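PDB 1DVP: hepatocyte growth factor-regulated tyrosine kinase substrate from Drosophila melanogaster, which binds ubiquitin and phosphoinositides, is essential for endosome invagination and multivesicular body formation, and promotes degradation of activated receptor tyrosine kinases, probably by sorting them into these bodies. Local coordinates for residues Ser59-Ser62 against Leu63-Leu66; Cys73-Pro76 against Val77-Val81; Trp113-Ala116 against Phe117-Ser120; Met130-Leu133 against Lys134-His138. One frame throughout, in Å; residues are numbered along the deposited sequence.

Overall arrangement
All four contacts lie in the VHS domain, a superhelix of packed helices that precedes the zinc-binding FYVE finger. They are local, follow one another along the chain without nesting or crossing, and none closes a long loop. Contact 1 is a stretch inside helix 56-72; contact 2 lies where that helix gives way to helix 74-81; contact 3 marks the end of helix 100-116, and contact 4 the end of helix 125-135. Folding brings some together: Leu66 CD1 of contact 1 packs 3.7 Å from Trp113 CH2 of contact 3, and His78 ND1 of contact 2 lies 3.4 Å from Phe117 CE2. Contact 4 touches none of the others, though its nearest atoms come within about 4 Å of contact 3.

Contact 1 (Ser59-Ser62 against Leu63-Leu66); sequences SCYS and LLVL
Ser59 O meets Leu63 along two fronts: a weak, long backbone bond from Leu63 N (3.5 Å), and the Leu63 side chain, whose CG sits 3.6 Å from the same oxygen. What makes up for the weak bond is a second donor, as the hydroxyl OG of Ser62 bonds to Ser59 O at 3.0 Å. The first side-chain torsion of Ser62 (chi1 82°) puts OG between the backbone N and the carbonyl carbon and folds it back over the preceding turn; the donor approaches tilted 29° from the carbonyl plane. An alanine at Ser62 is likely to leave Ser59 O with little more than the weak Leu63 amide as a donor. Beyond this turn the ordinary helical pattern is firmer, with Val65 N bonded to Tyr61 O at 2.9 Å and Leu66 N to Ser62 O at 3.0 Å. On another side of the helix, Leu64 CD2 comes obliquely to the Tyr61 ring, 4.5 Å from Tyr61 CD1, a loose apolar touch. The stretch is a central piece of the VHS superhelix: Ser62 and Leu63 pack on helix 40-51, Leu64 on helix 23-34, Val65 also on helix 5-14, and Cys60 on helix 100-116.

Contact 2 (Cys73-Pro76 against Val77-Val81); sequences CGAP and VHEEV
Gly74 O is gripped from several directions at once: His78 N donates to it at 3.0 Å in a nearly straight bond of 165°, and Val77 N adds a weak one at 3.1 Å. This is the first turn of helix 74-81 in the VHS superhelix, reached by a tight bend from the end of helix 56-72. The same oxygen also stands 3.0 Å above the plane of the His78 ring, over its centre. The ring arrives there because His78 CG is anti to its own carbonyl carbon (chi1 -58°), folding it back over the peptide. Gly74 CA joins in with a CH-pi contact, 4.0 Å from the ring centroid. The outer end of the ring is tied across the bend, NE2 bonding to Val70 O of helix 56-72, while Phe117 meets it edge-to-face. With an alanine in place of His78, Val70 O would probably lose its imidazole partner and the Gly74 carbonyl the ring face it stands over. One residue along, Glu79 N bonds to Ala75 O at 2.9 Å, and the extended Glu79 chain runs back beside Ala75, OE1 lying 3.6 Å from its CB. Cys73 CB presses on Val77 CG2 at 3.5 Å, tighter than ordinary van der Waals contact.

Contact 3 (Trp113-Ala116 against Phe117-Ser120); sequences WAYA and FRSS
Phe117 N donates to Trp113 O at 3.0 Å with an N-H...O angle of 176°, closing a regular helical turn just as the chain leaves helical geometry. The next bond is shorter in span: Arg118 N reaches Tyr115 O at 3.3 Å, weakly, three residues back instead of four. A water bridges the next step, donating to Ala116 O at 2.6 Å and accepting a longer bond from Ser119 N. Trp113 O has a further neighbour in the Phe117 ring, which turns its edge to the oxygen in plane, with CD1 3.3 Å away, an approach in which a weakly positive C-H edge probably suits the carbonyl oxygen. Phe117 also lies against Ala116 CB, and its CE1 approaches Trp113 CD1 obliquely at 4.4 Å. On the outer side Arg118 folds back across Tyr115 at a slant. Its CG, set between the backbone N and carbonyl carbon (chi1 73°), packs 3.2 Å from Tyr115 O, and NH1 reaches the ring edge 3.7 Å from Tyr115 CD2. The two flat groups stand almost perpendicular, 89° apart, so the tyrosine edge faces the guanidinium plane. Trp113 and Phe117 both meet the ring of Phe82, edge-to-face for Trp113, and both pack on Ile126 of helix 125-135. The whole is a helix ending in which helix 100-116 of the VHS superhelix runs directly into a type I beta turn, Phe117 to Ser120.

Contact 4 (Met130-Leu133 against Lys134-His138); sequences MTIL and KAKGH
Met130 lays its methyl CE against Lys134 CD at 3.4 Å, tighter than usual for two carbons, with the side chains running side by side in the same direction. The methionine is extended throughout, with CG anti to the backbone N (chi1 -167°), and this carries its end along the aliphatic part of the lysine. Beneath them Lys134 N bonds to Met130 O at 2.6 Å. The following turn is less regular: Ala135 N to Thr131 O and Lys136 N to Ile132 O are close but poorly angled, and so weak. Lys136 bends at its last two torsions and brings NZ back to 3.7 Å from Ile132 CG2, a contact of the lysine end with a methyl group. Gly137 then takes a positive phi of 109°, which lets the chain reverse so that His138 N reaches back to Leu133 O at 3.0 Å. This bond, weak in angle (128°), spans five residues and recalls the six-to-one link of a Schellman motif. The His138 ring meets the same oxygen with its edge, in plane, and also takes Leu133 CD2 obliquely at 3.6 Å from its own CD2. Phe140 borders Met130, Leu133 and Lys134. From helix 84-96, Glu95 bonds through OE1 to His138 NE2 and also touches Leu133 and Lys136. Chemically, the end of helix 125-135 is thus held by one sound backbone bond, from Lys134 N to Met130 O, then by weak ones, by apolar overlap and by the His138-Glu95 bond, while the Glu95 carboxylate may favour a protonated His138 and the lysines probably suit the negative pole of the helix.

Contact 1 (Ser59-Ser62 against Leu63-Leu66)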
ATOM      1  N   SER A  59      19.870   3.410  30.709  1.00 35.62           N
ATOM      2  CA  SER A  59      20.826   4.355  30.145  1.00 35.22           C
ATOM      3  C   SER A  59      20.936   4.201  28.631  1.00 34.83           C
ATOM      4  O   SER A  59      20.961   5.184  27.900  1.00 34.75           O
ATOM      5  CB  SER A  59      22.193   4.165  30.796  1.00 35.41           C
ATOM      6  OG  SER A  59      23.192   4.873  30.101  1.00 35.94           O
ATOM      7  N   CYS A  60      20.982   2.970  28.151  1.00 34.41           N
ATOM      8  CA  CYS A  60      21.102   2.781  26.730  1.00 33.93           C
ATOM      9  C   CYS A  60      19.803   3.104  26.006  1.00 33.28           C
ATOM     10  O   CYS A  60      19.837   3.578  24.873  1.00 32.99           O
ATOM     11  CB  CYS A  60      21.535   1.353  26.402  1.00 34.69           C
ATOM     12  SG  CYS A  60      22.231   1.265  24.744  1.00 36.09           S
ATOM     13  N   TYR A  61      18.674   2.821  26.650  1.00 32.28           N
ATOM     14  CA  TYR A  61      17.375   3.118  26.082  1.00 31.34           C
ATOM     15  C   TYR A  61      17.217   4.636  25.892  1.00 30.87           C
ATOM     16  O   TYR A  61      16.700   5.070  24.852  1.00 30.65           O
ATOM     17  CB  TYR A  61      16.235   2.580  26.975  1.00 31.18           C
ATOM     18  CG  TYR A  61      15.831   1.139  26.709  1.00 30.91           C
ATOM     19  CD1 TYR A  61      15.835   0.608  25.412  1.00 31.06           C
ATOM     20  CD2 TYR A  61      15.413   0.320  27.745  1.00 31.04           C
ATOM     21  CE1 TYR A  61      15.439  -0.709  25.162  1.00 30.76           C
ATOM     22  CE2 TYR A  61      15.012  -0.993  27.529  1.00 30.89           C
ATOM     23  CZ  TYR A  61      15.029  -1.515  26.240  1.00 31.27           C
ATOM     24  OH  TYR A  61      14.691  -2.853  26.054  1.00 31.35           O
ATOM     25  N   SER A  62      17.677   5.429  26.868  1.00 30.08           N
ATOM     26  CA  SER A  62      17.561   6.880  26.762  1.00 29.43           C
ATOM     27  C   SER A  62      18.359   7.357  25.546  1.00 28.83           C
ATOM     28  O   SER A  62      18.001   8.349  24.952  1.00 28.42           O
ATOM     29  CB  SER A  62      18.016   7.615  28.056  1.00 29.36           C
ATOM     30  OG  SER A  62      19.424   7.783  28.137  1.00 30.38           O
ATOM     31  N   LEU A  63      19.414   6.631  25.166  1.00 28.31           N
ATOM     32  CA  LEU A  63      20.192   6.983  23.980  1.00 27.86           C
ATOM     33  C   LEU A  63      19.345   6.732  22.727  1.00 27.69           C
ATOM     34  O   LEU A  63      19.452   7.458  21.738  1.00 27.02           O
ATOM     35  CB  LEU A  63      21.501   6.170  23.907  1.00 28.04           C
ATOM     36  CG  LEU A  63      22.510   6.572  24.989  1.00 28.20           C
ATOM     37  CD1 LEU A  63      23.773   5.743  24.896  1.00 28.22           C
ATOM     38  CD2 LEU A  63      22.846   8.065  24.825  1.00 28.31           C
ATOM     39  N   LEU A  64      18.529   5.677  22.771  1.00 27.21           N
ATOM     40  CA  LEU A  64      17.628   5.349  21.675  1.00 27.09           C
ATOM     41  C   LEU A  64      16.579   6.484  21.578  1.00 26.91           C
ATOM     42  O   LEU A  64      16.238   6.935  20.481  1.00 27.04           O
ATOM     43  CB  LEU A  64      16.939   4.007  21.961  1.00 27.24           C
ATOM     44  CG  LEU A  64      15.944   3.561  20.890  1.00 27.46           C
ATOM     45  CD1 LEU A  64      16.618   3.494  19.502  1.00 27.56           C
ATOM     46  CD2 LEU A  64      15.362   2.219  21.268  1.00 27.36           C
ATOM     47  N   VAL A  65      16.072   6.953  22.721  1.00 26.36           N
ATOM     48  CA  VAL A  65      15.099   8.038  22.699  1.00 25.76           C
ATOM     49  C   VAL A  65      15.757   9.244  22.017  1.00 25.98           C
ATOM     50  O   VAL A  65      15.163   9.911  21.171  1.00 25.62           O
ATOM     51  CB  VAL A  65      14.623   8.409  24.152  1.00 25.82           C
ATOM     52  CG1 VAL A  65      13.774   9.708  24.151  1.00 25.29           C
ATOM     53  CG2 VAL A  65      13.818   7.247  24.721  1.00 25.64           C
ATOM     54  N   LEU A  66      17.001   9.510  22.391  1.00 25.84           N
ATOM     55  CA  LEU A  66      17.754  10.621  21.822  1.00 26.20           C
ATOM     56  C   LEU A  66      17.938  10.485  20.306  1.00 26.13           C
ATOM     57  O   LEU A  66      17.757  11.434  19.569  1.00 26.73           O
ATOM     58  CB  LEU A  66      19.126  10.695  22.505  1.00 26.15           C
ATOM     59  CG  LEU A  66      19.751  12.089  22.733  1.00 26.76           C
ATOM     60  CD1 LEU A  66      21.271  11.873  22.887  1.00 26.14           C
ATOM     61  CD2 LEU A  66      19.432  13.095  21.602  1.00 26.26           C
TER

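Contact 2 (Cys73-Pro76 against Val77-Val81)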
ATOM      1  N   CYS A  73      12.510  15.010  14.975  1.00 27.18           N
ATOM      2  CA  CYS A  73      12.032  16.314  15.416  1.00 27.69           C
ATOM      3  C   CYS A  73      12.679  17.601  14.823  1.00 28.51           C
ATOM      4  O   CYS A  73      12.380  18.711  15.264  1.00 28.67           O
ATOM      5  CB  CYS A  73      12.042  16.330  16.951  1.00 26.94           C
ATOM      6  SG  CYS A  73      10.985  14.961  17.645  1.00 25.25           S
ATOM      7  N   GLY A  74      13.529  17.421  13.814  1.00 29.35           N
ATOM      8  CA  GLY A  74      14.169  18.528  13.107  1.00 30.46           C
ATOM      9  C   GLY A  74      15.074  19.546  13.805  1.00 31.05           C
ATOM     10  O   GLY A  74      15.652  19.312  14.858  1.00 31.23           O
ATOM     11  N   ALA A  75      15.181  20.713  13.187  1.00 31.91           N
ATOM     12  CA  ALA A  75      16.045  21.773  13.698  1.00 32.82           C
ATOM     13  C   ALA A  75      15.814  22.185  15.139  1.00 33.30           C
ATOM     14  O   ALA A  75      16.774  22.435  15.856  1.00 33.70           O
ATOM     15  CB  ALA A  75      15.974  23.005  12.776  1.00 32.54           C
ATOM     16  N   PRO A  76      14.553  22.264  15.598  1.00 34.00           N
ATOM     17  CA  PRO A  76      14.403  22.666  17.002  1.00 34.48           C
ATOM     18  C   PRO A  76      15.247  21.788  17.965  1.00 34.91           C
ATOM     19  O   PRO A  76      15.826  22.274  18.947  1.00 34.83           O
ATOM     20  CB  PRO A  76      12.903  22.520  17.235  1.00 34.41           C
ATOM     21  CG  PRO A  76      12.327  22.881  15.914  1.00 34.26           C
ATOM     22  CD  PRO A  76      13.241  22.139  14.946  1.00 33.96           C
ATOM     23  N   VAL A  77      15.317  20.493  17.654  1.00 35.41           N
ATOM     24  CA  VAL A  77      16.072  19.559  18.466  1.00 36.25           C
ATOM     25  C   VAL A  77      17.567  19.595  18.107  1.00 36.74           C
ATOM     26  O   VAL A  77      18.417  19.556  18.981  1.00 36.90           O
ATOM     27  CB  VAL A  77      15.481  18.113  18.311  1.00 36.07           C
ATOM     28  CG1 VAL A  77      16.457  17.061  18.799  1.00 35.88           C
ATOM     29  CG2 VAL A  77      14.175  18.022  19.094  1.00 35.95           C
ATOM     30  N   HIS A  78      17.874  19.687  16.824  1.00 37.45           N
ATOM     31  CA  HIS A  78      19.260  19.713  16.373  1.00 38.54           C
ATOM     32  C   HIS A  78      20.039  20.865  16.987  1.00 39.28           C
ATOM     33  O   HIS A  78      21.192  20.722  17.374  1.00 39.39           O
ATOM     34  CB  HIS A  78      19.303  19.804  14.848  1.00 38.14           C
ATOM     35  CG  HIS A  78      18.596  18.669  14.161  1.00 38.06           C
ATOM     36  ND1 HIS A  78      18.283  18.687  12.819  1.00 37.69           N
ATOM     37  CD2 HIS A  78      18.167  17.472  14.632  1.00 37.80           C
ATOM     38  CE1 HIS A  78      17.693  17.549  12.495  1.00 37.69           C
ATOM     39  NE2 HIS A  78      17.614  16.796  13.576  1.00 37.44           N
ATOM     40  N   GLU A  79      19.392  22.007  17.098  1.00 40.50           N
ATOM     41  CA  GLU A  79      20.051  23.172  17.655  1.00 41.55           C
ATOM     42  C   GLU A  79      20.237  23.056  19.154  1.00 42.19           C
ATOM     43  O   GLU A  79      21.250  23.513  19.687  1.00 42.26           O
ATOM     44  CB  GLU A  79      19.250  24.415  17.295  1.00 41.76           C
ATOM     45  CG  GLU A  79      19.309  24.687  15.812  1.00 42.13           C
ATOM     46  CD  GLU A  79      18.151  25.515  15.307  1.00 42.28           C
ATOM     47  OE1 GLU A  79      18.048  25.658  14.069  1.00 42.59           O
ATOM     48  OE2 GLU A  79      17.345  26.016  16.129  1.00 42.38           O
ATOM     49  N   GLU A  80      19.279  22.433  19.827  1.00 42.91           N
ATOM     50  CA  GLU A  80      19.361  22.257  21.264  1.00 43.70           C
ATOM     51  C   GLU A  80      20.452  21.270  21.590  1.00 44.21           C
ATOM     52  O   GLU A  80      21.204  21.460  22.540  1.00 44.39           O
ATOM     53  CB  GLU A  80      18.053  21.690  21.835  1.00 43.65           C
ATOM     54  CG  GLU A  80      18.197  21.196  23.285  1.00 43.78           C
ATOM     55  CD  GLU A  80      18.294  22.336  24.292  1.00 43.72           C
ATOM     56  OE1 GLU A  80      18.896  22.160  25.377  1.00 43.99           O
ATOM     57  OE2 GLU A  80      17.750  23.418  24.002  1.00 43.94           O
ATOM     58  N   VAL A  81      20.523  20.220  20.778  1.00 44.93           N
ATOM     59  CA  VAL A  81      21.466  19.133  20.979  1.00 45.70           C
ATOM     60  C   VAL A  81      22.945  19.274  20.556  1.00 46.44           C
ATOM     61  O   VAL A  81      23.846  19.067  21.383  1.00 46.62           O
ATOM     62  CB  VAL A  81      20.907  17.837  20.327  1.00 45.53           C
ATOM     63  CG1 VAL A  81      21.939  16.746  20.362  1.00 45.34           C
ATOM     64  CG2 VAL A  81      19.622  17.398  21.043  1.00 45.38           C
TER

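Contact 3 (Trp113-Ala116 against Phe117-Ser120)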
ATOM      1  N   TRP A 113      25.655  10.713  13.399  1.00 33.10           N
ATOM      2  CA  TRP A 113      25.377  12.128  13.320  1.00 33.45           C
ATOM      3  C   TRP A 113      26.429  12.895  12.512  1.00 33.67           C
ATOM      4  O   TRP A 113      26.110  13.875  11.827  1.00 33.59           O
ATOM      5  CB  TRP A 113      25.232  12.680  14.738  1.00 33.39           C
ATOM      6  CG  TRP A 113      23.995  12.120  15.455  1.00 33.15           C
ATOM      7  CD1 TRP A 113      22.830  11.713  14.862  1.00 33.22           C
ATOM      8  CD2 TRP A 113      23.785  12.022  16.866  1.00 33.16           C
ATOM      9  NE1 TRP A 113      21.907  11.370  15.815  1.00 33.22           N
ATOM     10  CE2 TRP A 113      22.456  11.551  17.059  1.00 33.19           C
ATOM     11  CE3 TRP A 113      24.573  12.292  17.997  1.00 33.16           C
ATOM     12  CZ2 TRP A 113      21.903  11.346  18.342  1.00 33.09           C
ATOM     13  CZ3 TRP A 113      24.011  12.084  19.288  1.00 33.01           C
ATOM     14  CH2 TRP A 113      22.695  11.619  19.438  1.00 32.69           C
ATOM     15  N   ALA A 114      27.683  12.451  12.596  1.00 33.84           N
ATOM     16  CA  ALA A 114      28.736  13.113  11.837  1.00 34.31           C
ATOM     17  C   ALA A 114      28.403  12.993  10.356  1.00 34.57           C
ATOM     18  O   ALA A 114      28.459  13.982   9.631  1.00 34.60           O
ATOM     19  CB  ALA A 114      30.111  12.476  12.141  1.00 34.38           C
ATOM     20  N   TYR A 115      28.029  11.803   9.893  1.00 34.97           N
ATOM     21  CA  TYR A 115      27.682  11.656   8.482  1.00 35.44           C
ATOM     22  C   TYR A 115      26.325  12.251   8.100  1.00 35.93           C
ATOM     23  O   TYR A 115      26.147  12.757   6.974  1.00 35.63           O
ATOM     24  CB  TYR A 115      27.717  10.200   8.045  1.00 35.36           C
ATOM     25  CG  TYR A 115      29.099   9.688   7.857  1.00 35.47           C
ATOM     26  CD1 TYR A 115      29.846   9.216   8.952  1.00 35.67           C
ATOM     27  CD2 TYR A 115      29.705   9.731   6.604  1.00 35.43           C
ATOM     28  CE1 TYR A 115      31.184   8.800   8.798  1.00 35.73           C
ATOM     29  CE2 TYR A 115      31.040   9.326   6.433  1.00 35.77           C
ATOM     30  CZ  TYR A 115      31.771   8.858   7.543  1.00 35.67           C
ATOM     31  OH  TYR A 115      33.070   8.431   7.385  1.00 35.77           O
ATOM     32  N   ALA A 116      25.365  12.187   9.024  1.00 36.55           N
ATOM     33  CA  ALA A 116      24.046  12.740   8.748  1.00 37.44           C
ATOM     34  C   ALA A 116      24.125  14.252   8.462  1.00 38.10           C
ATOM     35  O   ALA A 116      23.597  14.725   7.461  1.00 37.92           O
ATOM     36  CB  ALA A 116      23.074  12.465   9.923  1.00 37.24           C
ATOM     37  N   PHE A 117      24.770  15.011   9.336  1.00 39.08           N
ATOM     38  CA  PHE A 117      24.872  16.453   9.113  1.00 40.36           C
ATOM     39  C   PHE A 117      26.156  16.874   8.402  1.00 41.21           C
ATOM     40  O   PHE A 117      26.599  18.019   8.558  1.00 41.36           O
ATOM     41  CB  PHE A 117      24.761  17.206  10.446  1.00 40.25           C
ATOM     42  CG  PHE A 117      23.502  16.906  11.186  1.00 40.47           C
ATOM     43  CD1 PHE A 117      23.428  15.804  12.031  1.00 40.40           C
ATOM     44  CD2 PHE A 117      22.365  17.680  10.987  1.00 40.53           C
ATOM     45  CE1 PHE A 117      22.248  15.478  12.662  1.00 40.49           C
ATOM     46  CE2 PHE A 117      21.168  17.358  11.620  1.00 40.63           C
ATOM     47  CZ  PHE A 117      21.117  16.248  12.462  1.00 40.65           C
ATOM     48  N   ARG A 118      26.733  15.965   7.614  1.00 42.14           N
ATOM     49  CA  ARG A 118      27.982  16.238   6.924  1.00 43.27           C
ATOM     50  C   ARG A 118      27.956  17.464   6.005  1.00 44.32           C
ATOM     51  O   ARG A 118      28.970  18.163   5.888  1.00 44.42           O
ATOM     52  CB  ARG A 118      28.464  15.005   6.136  1.00 42.85           C
ATOM     53  CG  ARG A 118      27.695  14.676   4.871  1.00 42.58           C
ATOM     54  CD  ARG A 118      28.187  13.351   4.251  1.00 42.26           C
ATOM     55  NE  ARG A 118      29.598  13.395   3.876  1.00 42.03           N
ATOM     56  CZ  ARG A 118      30.291  12.358   3.397  1.00 41.92           C
ATOM     57  NH1 ARG A 118      29.714  11.175   3.234  1.00 41.67           N
ATOM     58  NH2 ARG A 118      31.571  12.511   3.069  1.00 41.82           N
ATOM     59  N   SER A 119      26.809  17.742   5.390  1.00 45.57           N
ATOM     60  CA  SER A 119      26.673  18.878   4.473  1.00 46.97           C
ATOM     61  C   SER A 119      25.932  20.080   5.054  1.00 47.91           C
ATOM     62  O   SER A 119      25.459  20.964   4.316  1.00 48.07           O
ATOM     63  CB  SER A 119      25.973  18.423   3.202  1.00 46.87           C
ATOM     64  OG  SER A 119      26.797  17.518   2.489  1.00 47.27           O
ATOM     65  N   SER A 120      25.835  20.106   6.376  1.00 49.13           N
ATOM     66  CA  SER A 120      25.159  21.167   7.095  1.00 50.34           C
ATOM     67  C   SER A 120      26.151  22.142   7.722  1.00 51.22           C
ATOM     68  O   SER A 120      27.100  21.735   8.414  1.00 51.44           O
ATOM     69  CB  SER A 120      24.274  20.577   8.196  1.00 50.25           C
ATOM     70  OG  SER A 120      23.783  21.606   9.038  1.00 50.32           O
TER
HETATM   71  O   HOH W   1      23.742  16.552   5.548  1.00 47.11           O

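Contact 4 (Met130-Leu133 against Lys134-His138)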
ATOM      1  N   MET A 130      34.332  13.453  16.795  1.00 57.08           N
ATOM      2  CA  MET A 130      34.721  12.140  16.337  1.00 57.13           C
ATOM      3  C   MET A 130      36.208  12.161  16.020  1.00 57.33           C
ATOM      4  O   MET A 130      36.919  11.197  16.299  1.00 57.40           O
ATOM      5  CB  MET A 130      33.932  11.720  15.107  1.00 57.05           C
ATOM      6  CG  MET A 130      34.094  10.237  14.814  1.00 57.01           C
ATOM      7  SD  MET A 130      33.081   9.602  13.470  1.00 56.77           S
ATOM      8  CE  MET A 130      33.769   8.037  13.187  1.00 56.91           C
ATOM      9  N   THR A 131      36.675  13.264  15.445  1.00 57.53           N
ATOM     10  CA  THR A 131      38.085  13.416  15.102  1.00 57.73           C
ATOM     11  C   THR A 131      38.899  13.089  16.352  1.00 57.90           C
ATOM     12  O   THR A 131      39.745  12.199  16.362  1.00 57.98           O
ATOM     13  CB  THR A 131      38.397  14.873  14.682  1.00 57.68           C
ATOM     14  OG1 THR A 131      37.413  15.331  13.747  1.00 57.72           O
ATOM     15  CG2 THR A 131      39.755  14.948  14.031  1.00 57.75           C
ATOM     16  N   ILE A 132      38.595  13.819  17.412  1.00 58.06           N
ATOM     17  CA  ILE A 132      39.256  13.668  18.690  1.00 58.31           C
ATOM     18  C   ILE A 132      39.116  12.278  19.308  1.00 58.50           C
ATOM     19  O   ILE A 132      40.038  11.778  19.934  1.00 58.48           O
ATOM     20  CB  ILE A 132      38.702  14.693  19.672  1.00 58.26           C
ATOM     21  CG1 ILE A 132      38.878  16.097  19.089  1.00 58.32           C
ATOM     22  CG2 ILE A 132      39.378  14.535  21.008  1.00 58.29           C
ATOM     23  CD1 ILE A 132      38.437  17.226  20.004  1.00 58.24           C
ATOM     24  N   LEU A 133      37.947  11.665  19.148  1.00 58.77           N
ATOM     25  CA  LEU A 133      37.704  10.337  19.691  1.00 59.04           C
ATOM     26  C   LEU A 133      38.424   9.296  18.844  1.00 59.30           C
ATOM     27  O   LEU A 133      38.915   8.299  19.369  1.00 59.35           O
ATOM     28  CB  LEU A 133      36.192  10.045  19.734  1.00 58.99           C
ATOM     29  CG  LEU A 133      35.341  10.821  20.752  1.00 59.01           C
ATOM     30  CD1 LEU A 133      33.916  10.925  20.252  1.00 58.99           C
ATOM     31  CD2 LEU A 133      35.383  10.132  22.114  1.00 58.95           C
ATOM     32  N   LYS A 134      38.478   9.513  17.532  1.00 59.64           N
ATOM     33  CA  LYS A 134      39.165   8.565  16.653  1.00 59.97           C
ATOM     34  C   LYS A 134      40.663   8.792  16.798  1.00 60.15           C
ATOM     35  O   LYS A 134      41.474   7.908  16.509  1.00 60.15           O
ATOM     36  CB  LYS A 134      38.735   8.738  15.184  1.00 60.04           C
ATOM     37  CG  LYS A 134      37.560   7.854  14.767  1.00 60.17           C
ATOM     38  CD  LYS A 134      37.179   8.025  13.295  1.00 60.41           C
ATOM     39  CE  LYS A 134      38.089   7.254  12.333  1.00 60.52           C
ATOM     40  NZ  LYS A 134      37.709   5.810  12.204  1.00 60.64           N
ATOM     41  N   ALA A 135      41.013   9.983  17.273  1.00 60.34           N
ATOM     42  CA  ALA A 135      42.400  10.360  17.495  1.00 60.57           C
ATOM     43  C   ALA A 135      42.838   9.955  18.903  1.00 60.66           C
ATOM     44  O   ALA A 135      44.013   9.708  19.142  1.00 60.77           O
ATOM     45  CB  ALA A 135      42.565  11.868  17.301  1.00 60.56           C
ATOM     46  N   LYS A 136      41.883   9.882  19.823  1.00 60.81           N
ATOM     47  CA  LYS A 136      42.158   9.504  21.212  1.00 60.96           C
ATOM     48  C   LYS A 136      42.276   7.983  21.411  1.00 61.04           C
ATOM     49  O   LYS A 136      42.502   7.512  22.524  1.00 61.08           O
ATOM     50  CB  LYS A 136      41.052  10.048  22.119  1.00 60.95           C
ATOM     51  CG  LYS A 136      41.243   9.757  23.586  1.00 61.09           C
ATOM     52  CD  LYS A 136      39.944   9.934  24.350  1.00 61.19           C
ATOM     53  CE  LYS A 136      39.213  11.201  23.944  1.00 61.19           C
ATOM     54  NZ  LYS A 136      40.113  12.390  23.940  1.00 61.22           N
ATOM     55  N   GLY A 137      42.107   7.211  20.344  1.00 61.12           N
ATOM     56  CA  GLY A 137      42.228   5.771  20.486  1.00 61.33           C
ATOM     57  C   GLY A 137      40.937   4.980  20.384  1.00 61.48           C
ATOM     58  O   GLY A 137      40.975   3.751  20.215  1.00 61.49           O
ATOM     59  N   HIS A 138      39.799   5.670  20.491  1.00 61.54           N
ATOM     60  CA  HIS A 138      38.489   5.025  20.404  1.00 61.59           C
ATOM     61  C   HIS A 138      38.245   4.471  19.005  1.00 61.62           C
ATOM     62  O   HIS A 138      38.545   5.133  18.016  1.00 61.59           O
ATOM     63  CB  HIS A 138      37.382   6.024  20.751  1.00 61.54           C
ATOM     64  CG  HIS A 138      37.290   6.356  22.209  1.00 61.42           C
ATOM     65  ND1 HIS A 138      36.763   5.487  23.138  1.00 61.38           N
ATOM     66  CD2 HIS A 138      37.650   7.467  22.896  1.00 61.43           C
ATOM     67  CE1 HIS A 138      36.801   6.049  24.334  1.00 61.41           C
ATOM     68  NE2 HIS A 138      37.333   7.251  24.215  1.00 61.35           N
TER